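SusD homolog (Bacteroides thetaiotaomicron, PDB 3SGH) probably binds glycans at the cell surface as a SusD-like outer-membrane lipoprotein, consistent with a part in their uptake. Local coordinates at residues Lys98-Ala103 with Gln168-Val173. Numbering follows the deposited sequence.
Sequences KGVIYA and QDLAVV
In the helical SusD fold, the first turn of helix 100-120 packs against the short, weakly bonded helix 168-171 through Val100 and Ile101 on one side and Leu170 and Asp169 on the other. The contact is small, about 148 Å² in all, and lies toward the periphery of the chain; the aliphatic side chains of Val100, Ile101 and Leu170 make it apolar. Val100 CG1 lies 3.9 Å from Leu170 CD2, a methyl against a methyl, with the two side chains crossing at about a right angle. Leu170 is the buried member. Its CG stands anti to the backbone N (chi1 -179°), and the fork beyond it serves both neighbours, CD2 meeting Val100 while Leu170 CD1 lies 4.3 Å from Ile101 CD1. Leu170 also touches Leu21 of helix 17-24, and Val100 touches Ala161 of helix 140-162, so helices 17-24 and 140-162 pack beside the two that meet here. Gly99 takes the N-cap position with a positive phi of 100°, a backbone shape that glycine, lacking a CB to collide with the preceding carbonyl O, adopts readily. Gly99 O accepts the first helical hydrogen bond from Ala103 N at 3.0 Å. Asp169, exposed at the margin, offers its methylene rather than its carboxylate to the isoleucine. Ile101 suits this place because its longer branch, CG1, is anti to its own carbonyl carbon (chi1 -58°) and carries the terminal methyl over to the short helix, where Ile101 CD1 rests 4.2 Å from both Asp169 CB and Leu170 CA.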
loop_
_atom_site.group_PDB
_atom_site.type_symbol
_atom_site.label_atom_id
_atom_site.label_comp_id
_atom_site.label_asym_id
_atom_site.label_seq_id
_atom_site.Cartn_x
_atom_site.Cartn_y
_atom_site.Cartn_z
ATOM N N LYS A 98 14.864 -21.531 -13.749
ATOM C CA LYS A 98 14.107 -21.589 -14.985
ATOM C C LYS A 98 12.640 -21.883 -14.738
ATOM O O LYS A 98 12.294 -22.633 -13.847
ATOM C CB LYS A 98 14.672 -22.702 -15.901
ATOM C CG LYS A 98 16.030 -22.364 -16.558
ATOM C CD LYS A 98 16.716 -23.602 -17.187
ATOM C CE LYS A 98 17.489 -24.497 -16.164
ATOM N NZ LYS A 98 18.847 -23.952 -15.696
ATOM N N GLY A 99 11.770 -21.367 -15.592
ATOM C CA GLY A 99 10.386 -21.854 -15.589
ATOM C C GLY A 99 9.443 -20.926 -14.832
ATOM O O GLY A 99 9.880 -20.014 -14.140
ATOM N N VAL A 100 8.148 -21.195 -14.988
ATOM C CA VAL A 100 7.073 -20.346 -14.414
ATOM C C VAL A 100 7.109 -20.324 -12.884
ATOM O O VAL A 100 6.804 -19.297 -12.276
ATOM C CB VAL A 100 5.725 -20.818 -14.949
ATOM C CG1 VAL A 100 4.552 -20.193 -14.154
ATOM C CG2 VAL A 100 5.608 -20.477 -16.446
ATOM N N ILE A 101 7.524 -21.402 -12.240
ATOM C CA ILE A 101 7.507 -21.442 -10.769
ATOM C C ILE A 101 8.635 -20.540 -10.267
ATOM O O ILE A 101 8.436 -19.809 -9.310
ATOM C CB ILE A 101 7.599 -22.883 -10.192
ATOM C CG1 ILE A 101 6.427 -23.717 -10.745
ATOM C CG2 ILE A 101 7.655 -22.878 -8.666
ATOM C CD1 ILE A 101 5.021 -23.104 -10.558
ATOM N N TYR A 102 9.786 -20.525 -10.955
ATOM C CA TYR A 102 10.850 -19.618 -10.597
ATOM C C TYR A 102 10.446 -18.173 -10.844
ATOM O O TYR A 102 10.711 -17.306 -10.012
ATOM C CB TYR A 102 12.128 -19.937 -11.363
ATOM C CG TYR A 102 13.243 -19.008 -11.045
ATOM C CD1 TYR A 102 13.776 -18.952 -9.759
ATOM C CD2 TYR A 102 13.806 -18.185 -12.033
ATOM C CE1 TYR A 102 14.823 -18.097 -9.457
ATOM C CE2 TYR A 102 14.871 -17.332 -11.722
ATOM C CZ TYR A 102 15.373 -17.317 -10.435
ATOM O OH TYR A 102 16.435 -16.477 -10.105
ATOM N N ALA A 103 9.822 -17.906 -11.998
ATOM C CA ALA A 103 9.308 -16.579 -12.312
ATOM C C ALA A 103 8.377 -16.113 -11.185
ATOM O O ALA A 103 8.468 -14.968 -10.722
ATOM C CB ALA A 103 8.575 -16.604 -13.631
ATOM N N GLN A 168 -0.487 -25.407 -16.000
ATOM C CA GLN A 168 -1.085 -26.420 -15.139
ATOM C C GLN A 168 -0.306 -26.610 -13.830
ATOM O O GLN A 168 -0.926 -26.888 -12.812
ATOM C CB GLN A 168 -1.242 -27.754 -15.872
ATOM C CG GLN A 168 -2.126 -27.698 -17.137
ATOM C CD GLN A 168 -3.485 -27.182 -16.848
ATOM O OE1 GLN A 168 -4.265 -27.794 -16.099
ATOM N NE2 GLN A 168 -3.762 -25.952 -17.351
ATOM N N ASP A 169 1.017 -26.415 -13.841
ATOM C CA ASP A 169 1.808 -26.472 -12.570
ATOM C C ASP A 169 1.369 -25.377 -11.589
ATOM O O ASP A 169 1.151 -25.593 -10.388
ATOM C CB ASP A 169 3.295 -26.190 -12.849
ATOM C CG ASP A 169 3.966 -27.296 -13.629
ATOM O OD1 ASP A 169 3.407 -28.406 -13.667
ATOM O OD2 ASP A 169 5.062 -27.035 -14.204
ATOM N N LEU A 170 1.229 -24.184 -12.137
ATOM C CA LEU A 170 0.907 -23.017 -11.347
ATOM C C LEU A 170 -0.571 -23.104 -10.875
ATOM O O LEU A 170 -0.887 -22.705 -9.756
ATOM C CB LEU A 170 1.208 -21.772 -12.160
ATOM C CG LEU A 170 0.922 -20.456 -11.407
ATOM C CD1 LEU A 170 1.686 -20.362 -10.082
ATOM C CD2 LEU A 170 1.222 -19.298 -12.302
ATOM N N ALA A 171 -1.457 -23.684 -11.695
ATOM C CA ALA A 171 -2.910 -23.771 -11.347
ATOM C C ALA A 171 -3.203 -24.473 -9.990
ATOM O O ALA A 171 -4.131 -24.121 -9.251
ATOM C CB ALA A 171 -3.692 -24.442 -12.476
ATOM N N VAL A 172 -2.399 -25.455 -9.676
ATOM C CA VAL A 172 -2.588 -26.282 -8.481
ATOM C C VAL A 172 -2.552 -25.452 -7.207
ATOM O O VAL A 172 -3.225 -25.812 -6.231
ATOM C CB VAL A 172 -1.517 -27.397 -8.385
ATOM C CG1 VAL A 172 -1.702 -28.221 -7.086
ATOM C CG2 VAL A 172 -1.601 -28.324 -9.571
ATOM N N VAL A 173 -1.783 -24.353 -7.205
ATOM C CA VAL A 173 -1.542 -23.586 -5.985
ATOM C C VAL A 173 -1.957 -22.087 -6.050
ATOM O O VAL A 173 -1.919 -21.364 -5.032
ATOM C CB VAL A 173 -0.043 -23.621 -5.583
ATOM C CG1 VAL A 173 0.404 -25.086 -5.329
ATOM C CG2 VAL A 173 0.810 -22.911 -6.578
#